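Local coordinates for hypothetical protein PH0730 (PDB 2P8T), which is of unknown function, its family being only tentatively linked to ATP binding and aminoacyl-tRNA ligase activity, at residues Asp78-Leu81 with Ser82-Glu86; Glu107-Ser110 with Ile111-Arg114; Glu134-Pro138 with Glu139-Pro143; Ala179-Val182 with Ala183-Lys187; Glu190-Pro193 with Glu194-Glu197. One frame throughout, in Å; residues are numbered along the deposited sequence.

Contact 1: residues Asp78-Leu81 with Ser82-Glu86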
loop_
_atom_site.group_PDB
_atom_site.type_symbol
_atom_site.label_atom_id
_atom_site.label_comp_id
_atom_site.label_asym_id
_atom_site.label_seq_id
_atom_site.Cartn_x
_atom_site.Cartn_y
_atom_site.Cartn_z
ATOM N N ASP A 78 -7.389 -3.036 11.096
ATOM C CA ASP A 78 -6.625 -4.009 11.885
ATOM C C ASP A 78 -6.419 -5.297 11.108
ATOM O O ASP A 78 -5.318 -5.869 11.096
ATOM C CB ASP A 78 -7.293 -4.282 13.239
ATOM C CG ASP A 78 -7.213 -3.102 14.181
ATOM O OD1 ASP A 78 -6.457 -2.142 13.911
ATOM O OD2 ASP A 78 -7.908 -3.137 15.219
ATOM N N LYS A 79 -7.475 -5.734 10.431
ATOM C CA LYS A 79 -7.391 -6.852 9.523
ATOM C C LYS A 79 -6.373 -6.611 8.387
ATOM O O LYS A 79 -5.641 -7.518 8.040
ATOM C CB LYS A 79 -8.771 -7.195 8.975
ATOM C CG LYS A 79 -9.687 -7.876 10.013
ATOM C CD LYS A 79 -11.151 -7.937 9.551
ATOM C CE LYS A 79 -12.085 -8.275 10.718
ATOM N NZ LYS A 79 -11.724 -9.603 11.330
ATOM N N LEU A 80 -6.325 -5.396 7.835
ATOM C CA LEU A 80 -5.333 -5.079 6.789
ATOM C C LEU A 80 -3.911 -5.154 7.312
ATOM O O LEU A 80 -3.018 -5.690 6.641
ATOM C CB LEU A 80 -5.570 -3.694 6.173
ATOM C CG LEU A 80 -6.737 -3.590 5.193
ATOM C CD1 LEU A 80 -6.898 -2.135 4.735
ATOM C CD2 LEU A 80 -6.511 -4.506 3.976
ATOM N N LEU A 81 -3.719 -4.657 8.531
ATOM C CA LEU A 81 -2.406 -4.661 9.159
ATOM C C LEU A 81 -1.969 -6.037 9.631
ATOM O O LEU A 81 -0.797 -6.230 9.971
ATOM C CB LEU A 81 -2.359 -3.668 10.303
ATOM C CG LEU A 81 -2.198 -2.213 9.911
ATOM C CD1 LEU A 81 -2.285 -1.401 11.179
ATOM C CD2 LEU A 81 -0.879 -1.953 9.185
ATOM N N SER A 82 -2.890 -6.996 9.653
ATOM C CA SER A 82 -2.517 -8.402 9.863
ATOM C C SER A 82 -1.857 -9.031 8.629
ATOM O O SER A 82 -1.155 -10.034 8.755
ATOM C CB SER A 82 -3.713 -9.262 10.317
ATOM O OG SER A 82 -4.569 -9.638 9.236
ATOM N N MET A 83 -2.086 -8.461 7.446
ATOM C CA MET A 83 -1.548 -9.039 6.213
ATOM C C MET A 83 -0.508 -8.152 5.515
ATOM O O MET A 83 0.189 -8.602 4.599
ATOM C CB MET A 83 -2.675 -9.502 5.254
ATOM C CG MET A 83 -3.651 -8.451 4.674
ATOM S SD MET A 83 -5.153 -9.158 3.830
ATOM C CE MET A 83 -6.126 -9.546 5.273
ATOM N N PHE A 84 -0.433 -6.898 5.964
ATOM C CA PHE A 84 0.483 -5.878 5.442
ATOM C C PHE A 84 1.124 -5.103 6.580
ATOM O O PHE A 84 0.574 -5.006 7.681
ATOM C CB PHE A 84 -0.260 -4.859 4.566
ATOM C CG PHE A 84 -1.056 -5.474 3.454
ATOM C CD1 PHE A 84 -0.429 -6.226 2.460
ATOM C CD2 PHE A 84 -2.436 -5.298 3.402
ATOM C CE1 PHE A 84 -1.162 -6.802 1.440
ATOM C CE2 PHE A 84 -3.175 -5.839 2.378
ATOM C CZ PHE A 84 -2.540 -6.609 1.394
ATOM N N SER A 85 2.292 -4.534 6.314
ATOM C CA SER A 85 2.888 -3.573 7.239
ATOM C C SER A 85 2.252 -2.216 7.000
ATOM O O SER A 85 1.571 -2.025 5.992
ATOM C CB SER A 85 4.394 -3.492 7.017
ATOM O OG SER A 85 4.702 -3.056 5.693
ATOM N N GLU A 86 2.437 -1.278 7.925
ATOM C CA GLU A 86 2.140 0.125 7.632
ATOM C C GLU A 86 2.980 0.581 6.420
ATOM O O GLU A 86 4.192 0.447 6.455
ATOM C CB GLU A 86 2.479 1.016 8.836
ATOM C CG GLU A 86 1.574 0.824 10.062
ATOM C CD GLU A 86 0.192 1.475 9.916
ATOM O OE1 GLU A 86 -0.059 2.170 8.899
ATOM O OE2 GLU A 86 -0.634 1.306 10.857
#
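L81 and E86 face each other across the turn that closes the C-terminal end of helix 71-81 and leads the chain toward strand 88-92. Along L81, CB lies beside the peptide nitrogen of S82, CG approaches the carboxylate of E86, and the two methyls divide the work: CD2 rests on CG and CD of E86, while CD1 reaches OE2 of E86 at 3.2 Å. With CG anti to the carbonyl carbon (chi1 -78°), the isobutyl group meets the acidic side chain, which bends back at its second torsion; the same carboxylate forms a salt bridge with R77, one helical turn before L81. An alanine in place of L81 would probably open a gap beside CG and CD of E86, leaving its carboxylate to be held mainly by R77. The turn itself is tied by backbone carbonyls. L80 O accepts from M83 N at 3.0 Å, the donor standing well above the carbonyl plane, and more weakly from F84 N. Serine suits this place near the helix end because its short hydroxyl can fold back onto the preceding turn: S82 OG donates to K79 O at 2.7 Å. F84, large and apolar, turns into the core between helices 17-26 and 172-187, and L80 CD2 meets its ring at the edge, in plane, 3.9 Å from CE2.

Contact 2: residues Glu107-Ser110 with Ile111-Arg114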
loop_
_atom_site.group_PDB
_atom_site.type_symbol
_atom_site.label_atom_id
_atom_site.label_comp_id
_atom_site.label_asym_id
_atom_site.label_seq_id
_atom_site.Cartn_x
_atom_site.Cartn_y
_atom_site.Cartn_z
ATOM N N GLU A 107 3.378 -17.585 -3.597
ATOM C CA GLU A 107 4.525 -17.372 -4.463
ATOM C C GLU A 107 4.145 -16.434 -5.618
ATOM O O GLU A 107 2.961 -16.280 -5.971
ATOM C CB GLU A 107 5.204 -18.683 -4.890
ATOM C CG GLU A 107 6.391 -18.547 -5.872
ATOM C CD GLU A 107 7.497 -17.528 -5.494
ATOM O OE1 GLU A 107 7.419 -16.798 -4.473
ATOM O OE2 GLU A 107 8.477 -17.462 -6.262
ATOM N N PHE A 108 5.155 -15.751 -6.137
ATOM C CA PHE A 108 4.963 -14.693 -7.110
ATOM C C PHE A 108 6.161 -14.616 -8.045
ATOM O O PHE A 108 7.235 -15.182 -7.768
ATOM C CB PHE A 108 4.772 -13.340 -6.392
ATOM C CG PHE A 108 5.907 -12.972 -5.474
ATOM C CD1 PHE A 108 7.009 -12.267 -5.951
ATOM C CD2 PHE A 108 5.874 -13.330 -4.123
ATOM C CE1 PHE A 108 8.077 -11.940 -5.102
ATOM C CE2 PHE A 108 6.928 -13.005 -3.268
ATOM C CZ PHE A 108 8.033 -12.309 -3.754
ATOM N N LYS A 109 5.969 -13.884 -9.134
ATOM C CA LYS A 109 7.037 -13.571 -10.055
ATOM C C LYS A 109 7.276 -12.078 -9.976
ATOM O O LYS A 109 6.418 -11.289 -10.379
ATOM C CB LYS A 109 6.648 -13.990 -11.481
ATOM C CG LYS A 109 6.099 -15.415 -11.591
ATOM C CD LYS A 109 7.134 -16.462 -11.186
ATOM C CE LYS A 109 8.371 -16.427 -12.098
ATOM N NZ LYS A 109 9.624 -16.717 -11.337
ATOM N N SER A 110 8.440 -11.697 -9.454
ATOM C CA SER A 110 8.763 -10.296 -9.221
ATOM C C SER A 110 8.646 -9.465 -10.490
ATOM O O SER A 110 8.107 -8.386 -10.451
ATOM C CB SER A 110 10.174 -10.145 -8.629
ATOM O OG SER A 110 10.261 -10.795 -7.372
ATOM N N ILE A 111 9.143 -9.978 -11.618
ATOM C CA ILE A 111 9.141 -9.197 -12.855
ATOM C C ILE A 111 7.705 -8.885 -13.307
ATOM O O ILE A 111 7.422 -7.787 -13.778
ATOM C CB ILE A 111 9.982 -9.877 -13.993
ATOM C CG1 ILE A 111 10.245 -8.882 -15.132
ATOM C CG2 ILE A 111 9.312 -11.151 -14.480
ATOM C CD1 ILE A 111 11.505 -9.187 -15.947
ATOM N N GLU A 112 6.806 -9.847 -13.115
ATOM C CA GLU A 112 5.396 -9.660 -13.449
ATOM C C GLU A 112 4.766 -8.583 -12.576
ATOM O O GLU A 112 4.050 -7.699 -13.058
ATOM C CB GLU A 112 4.643 -10.991 -13.332
ATOM C CG GLU A 112 5.183 -12.077 -14.258
ATOM C CD GLU A 112 4.244 -13.256 -14.420
ATOM O OE1 GLU A 112 3.165 -13.260 -13.787
ATOM O OE2 GLU A 112 4.588 -14.187 -15.187
ATOM N N LEU A 113 5.067 -8.622 -11.280
ATOM C CA LEU A 113 4.513 -7.626 -10.370
ATOM C C LEU A 113 5.079 -6.232 -10.656
ATOM O O LEU A 113 4.363 -5.238 -10.561
ATOM C CB LEU A 113 4.764 -8.041 -8.918
ATOM C CG LEU A 113 4.086 -9.349 -8.476
ATOM C CD1 LEU A 113 4.450 -9.668 -7.039
ATOM C CD2 LEU A 113 2.580 -9.281 -8.618
ATOM N N ARG A 114 6.363 -6.171 -11.021
ATOM C CA ARG A 114 6.968 -4.907 -11.380
ATOM C C ARG A 114 6.220 -4.286 -12.561
ATOM O O ARG A 114 5.921 -3.106 -12.550
ATOM C CB ARG A 114 8.433 -5.086 -11.756
ATOM C CG ARG A 114 9.083 -3.768 -12.162
ATOM C CD ARG A 114 10.412 -3.962 -12.808
ATOM N NE ARG A 114 10.448 -4.887 -13.952
ATOM C CZ ARG A 114 10.199 -4.559 -15.212
ATOM N NH1 ARG A 114 9.819 -3.327 -15.510
ATOM N NH2 ARG A 114 10.303 -5.468 -16.178
#
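F108 and L113 form the tight side of a helix start, where the chain leaving strand 95-102 enters helix 110-119 with K109 at the N-cap position. L113 CD1 sits 3.7 Å from F108 CB and nearly as close to CG and CD1 of the ring, the two side chains crossing at about a right angle. Both are apolar because they face inward: L186 of helix 172-187 and I127 of strand 124-131 touch each of them. The first helical bonds beside this packing are straight, L113 N giving to K109 O at 3.1 Å and R114 N to S110 O at 2.9 Å. S110 turns its hydroxyl to the sheet, where OG bonds to the carbonyl of I127. On the solvent side K109 and E112, both exposed, touch through aliphatic carbons and leave their charged ends apart: NZ of K109 stays 6.8 Å from OE2 of E112, since the lysine chain bends repeatedly, whereas K109 CB lies 3.7 Å from E112 CG.

Contact 3: residues Glu134-Pro138 with Glu139-Pro143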
loop_
_atom_site.group_PDB
_atom_site.type_symbol
_atom_site.label_atom_id
_atom_site.label_comp_id
_atom_site.label_asym_id
_atom_site.label_seq_id
_atom_site.Cartn_x
_atom_site.Cartn_y
_atom_site.Cartn_z
ATOM N N GLU A 134 16.853 -11.072 6.627
ATOM C CA GLU A 134 17.326 -9.941 5.813
ATOM C C GLU A 134 16.448 -9.842 4.567
ATOM O O GLU A 134 16.008 -10.863 4.060
ATOM C CB GLU A 134 18.784 -10.137 5.409
ATOM C CG GLU A 134 19.720 -10.428 6.605
ATOM C CD GLU A 134 20.099 -9.178 7.409
ATOM O OE1 GLU A 134 21.000 -8.439 6.955
ATOM O OE2 GLU A 134 19.529 -8.953 8.514
ATOM N N ILE A 135 16.204 -8.616 4.109
ATOM C CA ILE A 135 15.445 -8.360 2.874
ATOM C C ILE A 135 16.397 -8.633 1.717
ATOM O O ILE A 135 17.483 -8.031 1.629
ATOM C CB ILE A 135 14.890 -6.892 2.799
ATOM C CG1 ILE A 135 13.939 -6.587 3.970
ATOM C CG2 ILE A 135 14.104 -6.673 1.484
ATOM C CD1 ILE A 135 13.616 -5.100 4.147
ATOM N N VAL A 136 16.001 -9.541 0.839
ATOM C CA VAL A 136 16.890 -10.012 -0.224
ATOM C C VAL A 136 16.179 -10.049 -1.571
ATOM O O VAL A 136 14.941 -10.124 -1.627
ATOM C CB VAL A 136 17.477 -11.429 0.068
ATOM C CG1 VAL A 136 18.305 -11.438 1.335
ATOM C CG2 VAL A 136 16.387 -12.500 0.129
ATOM N N PHE A 137 16.976 -9.977 -2.643
ATOM C CA PHE A 137 16.467 -10.195 -3.995
ATOM C C PHE A 137 16.146 -11.664 -4.196
ATOM O O PHE A 137 16.902 -12.524 -3.762
ATOM C CB PHE A 137 17.465 -9.658 -5.039
ATOM C CG PHE A 137 17.582 -8.165 -5.017
ATOM C CD1 PHE A 137 16.607 -7.373 -5.633
ATOM C CD2 PHE A 137 18.625 -7.537 -4.341
ATOM C CE1 PHE A 137 16.674 -5.985 -5.584
ATOM C CE2 PHE A 137 18.703 -6.139 -4.299
ATOM C CZ PHE A 137 17.719 -5.369 -4.943
ATOM N N PRO A 138 14.993 -11.961 -4.812
ATOM C CA PRO A 138 14.508 -13.349 -4.930
ATOM C C PRO A 138 15.319 -14.333 -5.799
ATOM O O PRO A 138 15.255 -15.545 -5.561
ATOM C CB PRO A 138 13.079 -13.182 -5.466
ATOM C CG PRO A 138 13.060 -11.841 -6.105
ATOM C CD PRO A 138 14.041 -10.984 -5.382
ATOM N N GLU A 139 16.059 -13.848 -6.791
ATOM C CA GLU A 139 16.801 -14.762 -7.672
ATOM C C GLU A 139 18.041 -15.331 -6.964
ATOM O O GLU A 139 18.242 -16.553 -6.901
ATOM C CB GLU A 139 17.204 -14.049 -8.970
ATOM C CG GLU A 139 17.730 -14.976 -10.070
ATOM C CD GLU A 139 18.095 -14.232 -11.339
ATOM O OE1 GLU A 139 18.968 -13.332 -11.289
ATOM O OE2 GLU A 139 17.509 -14.549 -12.394
ATOM N N ASP A 140 18.854 -14.434 -6.422
ATOM C CA ASP A 140 20.189 -14.770 -5.943
ATOM C C ASP A 140 20.322 -14.573 -4.448
ATOM O O ASP A 140 21.360 -14.910 -3.854
ATOM C CB ASP A 140 21.239 -13.914 -6.667
ATOM C CG ASP A 140 20.969 -12.426 -6.562
ATOM O OD1 ASP A 140 20.012 -12.010 -5.877
ATOM O OD2 ASP A 140 21.734 -11.652 -7.173
ATOM N N PHE A 141 19.281 -14.002 -3.843
ATOM C CA PHE A 141 19.229 -13.802 -2.390
ATOM C C PHE A 141 20.272 -12.809 -1.855
ATOM O O PHE A 141 20.640 -12.844 -0.683
ATOM C CB PHE A 141 19.251 -15.154 -1.646
ATOM C CG PHE A 141 18.157 -16.098 -2.083
ATOM C CD1 PHE A 141 16.843 -15.910 -1.660
ATOM C CD2 PHE A 141 18.433 -17.155 -2.937
ATOM C CE1 PHE A 141 15.817 -16.771 -2.067
ATOM C CE2 PHE A 141 17.415 -18.024 -3.363
ATOM C CZ PHE A 141 16.103 -17.829 -2.928
ATOM N N ARG A 142 20.721 -11.897 -2.715
ATOM C CA ARG A 142 21.583 -10.799 -2.286
ATOM C C ARG A 142 20.775 -9.759 -1.493
ATOM O O ARG A 142 19.599 -9.502 -1.809
ATOM C CB ARG A 142 22.295 -10.165 -3.500
ATOM C CG ARG A 142 21.356 -9.443 -4.476
ATOM C CD ARG A 142 21.974 -9.183 -5.867
ATOM N NE ARG A 142 21.218 -8.165 -6.587
ATOM C CZ ARG A 142 20.202 -8.395 -7.422
ATOM N NH1 ARG A 142 19.808 -9.628 -7.706
ATOM N NH2 ARG A 142 19.578 -7.364 -7.985
ATOM N N PRO A 143 21.375 -9.173 -0.441
ATOM C CA PRO A 143 20.610 -8.205 0.339
ATOM C C PRO A 143 20.320 -6.926 -0.405
ATOM O O PRO A 143 21.171 -6.425 -1.154
ATOM C CB PRO A 143 21.523 -7.922 1.539
ATOM C CG PRO A 143 22.431 -9.112 1.586
ATOM C CD PRO A 143 22.701 -9.397 0.157
#
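The guanidinium of R142 lies flat on the ring of F137, a cation-pi stack within the turn that reverses the chain after edge strand 134-136. The planes are only 7° apart and the centres 3.9 Å, with R142 NH2 over the middle of the ring and R142 CG 3.3 Å from F137 CD2. Arginine suits this place: its flat, delocalised charge can cover an aromatic face and still use N-H groups at the rim. D140 lies at that rim, its OD1 bonded weakly to R142 NH1; the place of OD2, and so the closer ion pair, is less certain. D140 OD1 also accepts from R142 N at 3.2 Å, an Asx turn in which the donor comes from above the carboxylate plane. In the backbone, F137 N gives a straight bond to R142 O, 2.8 Å and in the carbonyl plane, and a single beta bridge joins V136 to P143. The F137 ring also packs on M126 and L128 of strand 124-131, so the stack is built upon the sheet. At the outer rim of the turn, the exposed F141 ring has P138 O 3.6 Å above one face and V136 CG2 at its edge, 3.9 Å from CD1.

Contact 4: residues Ala179-Val182 with Ala183-Lys187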
loop_
_atom_site.group_PDB
_atom_site.type_symbol
_atom_site.label_atom_id
_atom_site.label_comp_id
_atom_site.label_asym_id
_atom_site.label_seq_id
_atom_site.Cartn_x
_atom_site.Cartn_y
_atom_site.Cartn_z
ATOM N N ALA A 179 2.128 0.708 -5.197
ATOM C CA ALA A 179 2.491 -0.289 -4.158
ATOM C C ALA A 179 1.239 -1.041 -3.670
ATOM O O ALA A 179 1.256 -2.270 -3.522
ATOM C CB ALA A 179 3.222 0.396 -2.990
ATOM N N ILE A 180 0.149 -0.307 -3.440
ATOM C CA ILE A 180 -1.110 -0.924 -3.022
ATOM C C ILE A 180 -1.640 -1.851 -4.120
ATOM O O ILE A 180 -2.141 -2.928 -3.840
ATOM C CB ILE A 180 -2.149 0.131 -2.557
ATOM C CG1 ILE A 180 -1.647 0.792 -1.273
ATOM C CG2 ILE A 180 -3.537 -0.538 -2.311
ATOM C CD1 ILE A 180 -2.442 2.002 -0.810
ATOM N N HIS A 181 -1.487 -1.451 -5.383
ATOM C CA HIS A 181 -1.898 -2.342 -6.474
ATOM C C HIS A 181 -1.181 -3.708 -6.390
ATOM O O HIS A 181 -1.802 -4.745 -6.514
ATOM C CB HIS A 181 -1.634 -1.669 -7.820
ATOM C CG HIS A 181 -2.035 -2.506 -8.991
ATOM N ND1 HIS A 181 -3.327 -2.945 -9.179
ATOM C CD2 HIS A 181 -1.313 -3.000 -10.022
ATOM C CE1 HIS A 181 -3.386 -3.672 -10.282
ATOM N NE2 HIS A 181 -2.178 -3.713 -10.817
ATOM N N VAL A 182 0.137 -3.689 -6.174
ATOM C CA VAL A 182 0.924 -4.929 -6.034
ATOM C C VAL A 182 0.482 -5.744 -4.814
ATOM O O VAL A 182 0.289 -6.969 -4.885
ATOM C CB VAL A 182 2.465 -4.637 -5.997
ATOM C CG1 VAL A 182 3.258 -5.940 -5.840
ATOM C CG2 VAL A 182 2.919 -3.859 -7.268
ATOM N N ALA A 183 0.286 -5.048 -3.687
ATOM C CA ALA A 183 -0.233 -5.663 -2.468
ATOM C C ALA A 183 -1.559 -6.369 -2.717
ATOM O O ALA A 183 -1.771 -7.544 -2.303
ATOM C CB ALA A 183 -0.391 -4.593 -1.400
ATOM N N TYR A 184 -2.455 -5.656 -3.405
ATOM C CA TYR A 184 -3.761 -6.216 -3.774
ATOM C C TYR A 184 -3.658 -7.469 -4.655
ATOM O O TYR A 184 -4.366 -8.457 -4.406
ATOM C CB TYR A 184 -4.631 -5.147 -4.433
ATOM C CG TYR A 184 -6.017 -5.655 -4.776
ATOM C CD1 TYR A 184 -6.899 -6.045 -3.774
ATOM C CD2 TYR A 184 -6.432 -5.757 -6.103
ATOM C CE1 TYR A 184 -8.173 -6.536 -4.074
ATOM C CE2 TYR A 184 -7.712 -6.251 -6.417
ATOM C CZ TYR A 184 -8.564 -6.639 -5.390
ATOM O OH TYR A 184 -9.833 -7.116 -5.677
ATOM N N ILE A 185 -2.777 -7.468 -5.659
ATOM C CA ILE A 185 -2.564 -8.696 -6.464
ATOM C C ILE A 185 -2.167 -9.883 -5.564
ATOM O O ILE A 185 -2.684 -10.998 -5.693
ATOM C CB ILE A 185 -1.493 -8.505 -7.587
ATOM C CG1 ILE A 185 -1.958 -7.464 -8.617
ATOM C CG2 ILE A 185 -1.150 -9.871 -8.244
ATOM C CD1 ILE A 185 -0.848 -6.860 -9.441
ATOM N N LEU A 186 -1.235 -9.644 -4.643
ATOM C CA LEU A 186 -0.702 -10.716 -3.802
ATOM C C LEU A 186 -1.693 -11.266 -2.771
ATOM O O LEU A 186 -1.612 -12.450 -2.366
ATOM C CB LEU A 186 0.550 -10.208 -3.066
ATOM C CG LEU A 186 1.793 -10.138 -3.950
ATOM C CD1 LEU A 186 2.865 -9.287 -3.266
ATOM C CD2 LEU A 186 2.291 -11.537 -4.279
ATOM N N LYS A 187 -2.620 -10.412 -2.343
ATOM C CA LYS A 187 -3.551 -10.750 -1.258
ATOM C C LYS A 187 -5.038 -10.678 -1.659
ATOM O O LYS A 187 -5.923 -10.632 -0.790
ATOM C CB LYS A 187 -3.276 -9.856 -0.048
ATOM C CG LYS A 187 -2.016 -10.234 0.710
ATOM C CD LYS A 187 -2.101 -11.695 1.206
ATOM C CE LYS A 187 -1.093 -11.948 2.298
ATOM N NZ LYS A 187 -1.281 -13.283 2.954
#
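I180 O accepts from Y184 N at 2.8 Å, the shortest of four successive bonds that carry helix 172-187 through these two turns. A183, I185 and L186 donate in the same way to A179, H181 and V182, and every N-H points well at its acceptor. On this frame H181 and I185, one turn apart, make a CH-pi contact: CD1 of the isoleucine lies over a face of the imidazole, 4.0 Å from its centroid and 3.7 Å from NE2. The histidine reaches this place with CG anti to the backbone N (chi1 -180°), while its ND1 is hydrogen-bonded to E18 of helix 17-26 and its ring stacks with F120. It thus serves both as a polar link and as a flat surface for an aliphatic neighbour. V182 and L186 meet more loosely, CG1 to CD1 at 4.2 Å; V182 also touches A117, and L186 touches V102. At A183 a methyl suffices: CB sits 3.4 Å from I180 O and leaves room for F84 to pack against it. Branched aliphatics and alanine, all turned to neighbouring elements, are characteristic of a buried alpha-helix, here packed against helices 17-26 and 110-119 and strand 95-102.

Contact 5: residues Glu190-Pro193 with Glu194-Glu197; sequences EITP and EILE
This is a helix N-cap, formed where the loop after helix 172-187 turns into the short helix 193-196 near the C-terminus. T192 is the cap residue: its OG1 accepts from E194 N at 3.2 Å. The hydroxyl is placed by chi1 of 174°, opposite the residue's own nitrogen, which leaves CG2 to pack on I195. That packing is tight, CG2 lying 3.5 Å from I195 CG1 with the two side chains crossing at about a right angle, so the threonine serves with both its hydroxyl and its methyl. A valine in place of T192 would probably leave E194 N without its capping acceptor and the first turn less firmly fixed. The carbonyl of T192 accepts from I195 N at 3.1 Å, the donor standing above its plane, and weakly from L196 N. P193 follows, suited to a first helical position because it needs no N-H there, and its O takes E197 N at 2.8 Å. On the inner side I191 CG2 meets I195 CB at 4.0 Å, and I195 continues into the core against I76 and L80 of helix 71-81 and L21 of helix 17-26. A side-chain acceptor at the N-cap followed by proline is typical of the start of an alpha-helix.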
loop_
_atom_site.group_PDB
_atom_site.type_symbol
_atom_site.label_atom_id
_atom_site.label_comp_id
_atom_site.label_asym_id
_atom_site.label_seq_id
_atom_site.Cartn_x
_atom_site.Cartn_y
_atom_site.Cartn_z
ATOM N N GLU A 190 -7.705 -12.641 -0.014
ATOM C CA GLU A 190 -7.806 -12.465 1.427
ATOM C C GLU A 190 -8.414 -11.131 1.839
ATOM O O GLU A 190 -8.710 -10.930 3.017
ATOM C CB GLU A 190 -6.436 -12.650 2.098
ATOM C CG GLU A 190 -5.654 -13.912 1.656
ATOM C CD GLU A 190 -6.415 -15.199 1.846
ATOM O OE1 GLU A 190 -7.010 -15.381 2.936
ATOM O OE2 GLU A 190 -6.408 -16.035 0.904
ATOM N N ILE A 191 -8.570 -10.218 0.880
ATOM C CA ILE A 191 -9.163 -8.903 1.124
ATOM C C ILE A 191 -10.626 -9.098 1.536
ATOM O O ILE A 191 -11.359 -9.808 0.848
ATOM C CB ILE A 191 -9.118 -7.998 -0.146
ATOM C CG1 ILE A 191 -7.673 -7.774 -0.656
ATOM C CG2 ILE A 191 -9.815 -6.664 0.105
ATOM C CD1 ILE A 191 -6.751 -7.028 0.312
ATOM N N THR A 192 -11.025 -8.485 2.651
ATOM C CA THR A 192 -12.382 -8.651 3.224
ATOM C C THR A 192 -13.473 -8.179 2.257
ATOM O O THR A 192 -13.278 -7.183 1.547
ATOM C CB THR A 192 -12.539 -7.925 4.608
ATOM O OG1 THR A 192 -13.907 -7.989 5.054
ATOM C CG2 THR A 192 -12.166 -6.474 4.504
ATOM N N PRO A 193 -14.623 -8.887 2.223
ATOM C CA PRO A 193 -15.749 -8.402 1.411
ATOM C C PRO A 193 -16.220 -6.993 1.784
ATOM O O PRO A 193 -16.746 -6.279 0.930
ATOM C CB PRO A 193 -16.858 -9.415 1.693
ATOM C CG PRO A 193 -16.135 -10.660 2.162
ATOM C CD PRO A 193 -14.941 -10.153 2.909
ATOM N N GLU A 194 -16.030 -6.601 3.046
ATOM C CA GLU A 194 -16.433 -5.284 3.511
ATOM C C GLU A 194 -15.719 -4.179 2.744
ATOM O O GLU A 194 -16.271 -3.106 2.556
ATOM C CB GLU A 194 -16.191 -5.131 5.019
ATOM C CG GLU A 194 -16.853 -6.221 5.855
ATOM C CD GLU A 194 -17.119 -5.809 7.298
ATOM O OE1 GLU A 194 -16.332 -5.028 7.871
ATOM O OE2 GLU A 194 -18.135 -6.276 7.867
ATOM N N ILE A 195 -14.487 -4.448 2.308
ATOM C CA ILE A 195 -13.742 -3.507 1.475
ATOM C C ILE A 195 -14.253 -3.547 0.033
ATOM O O ILE A 195 -14.481 -2.509 -0.590
ATOM C CB ILE A 195 -12.221 -3.793 1.514
ATOM C CG1 ILE A 195 -11.644 -3.427 2.888
ATOM C CG2 ILE A 195 -11.469 -3.020 0.396
ATOM C CD1 ILE A 195 -10.158 -3.770 3.055
ATOM N N LEU A 196 -14.417 -4.749 -0.494
ATOM C CA LEU A 196 -14.937 -4.930 -1.856
ATOM C C LEU A 196 -16.313 -4.281 -2.020
ATOM O O LEU A 196 -16.642 -3.796 -3.108
ATOM C CB LEU A 196 -15.011 -6.417 -2.202
ATOM C CG LEU A 196 -13.704 -7.220 -2.170
ATOM C CD1 LEU A 196 -13.978 -8.718 -2.393
ATOM C CD2 LEU A 196 -12.692 -6.683 -3.191
ATOM N N GLU A 197 -17.103 -4.248 -0.939
ATOM C CA GLU A 197 -18.431 -3.603 -0.949
ATOM C C GLU A 197 -18.389 -2.107 -1.304
ATOM O O GLU A 197 -19.388 -1.527 -1.732
ATOM C CB GLU A 197 -19.122 -3.786 0.412
ATOM C CG GLU A 197 -20.647 -3.839 0.336
ATOM C CD GLU A 197 -21.337 -4.122 1.671
ATOM O OE1 GLU A 197 -20.655 -4.291 2.722
ATOM O OE2 GLU A 197 -22.592 -4.180 1.657
#

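Along the chain the five contacts come in series, from the end of helix 71-81 to the short helix 193-196. Helix 172-187, holding contact 4, is the hub: it touches contacts 1, 2 and 5, whose centres lie about 12, 11 and 14 Å from that of contact 4. F84 of contact 1 packs on A183 and K187, F108 and L113 of contact 2 on L186, and I191 of contact 5 on Y184. Contacts 1 and 5 also meet, through L80 and I195. Contact 3 lies at the far edge of the five-stranded sheet, about 32 Å from contact 5 between centres, and touches only contact 2, through P138 on S110. Helix 172-187 thus joins the sheet domain to the N-terminal helices.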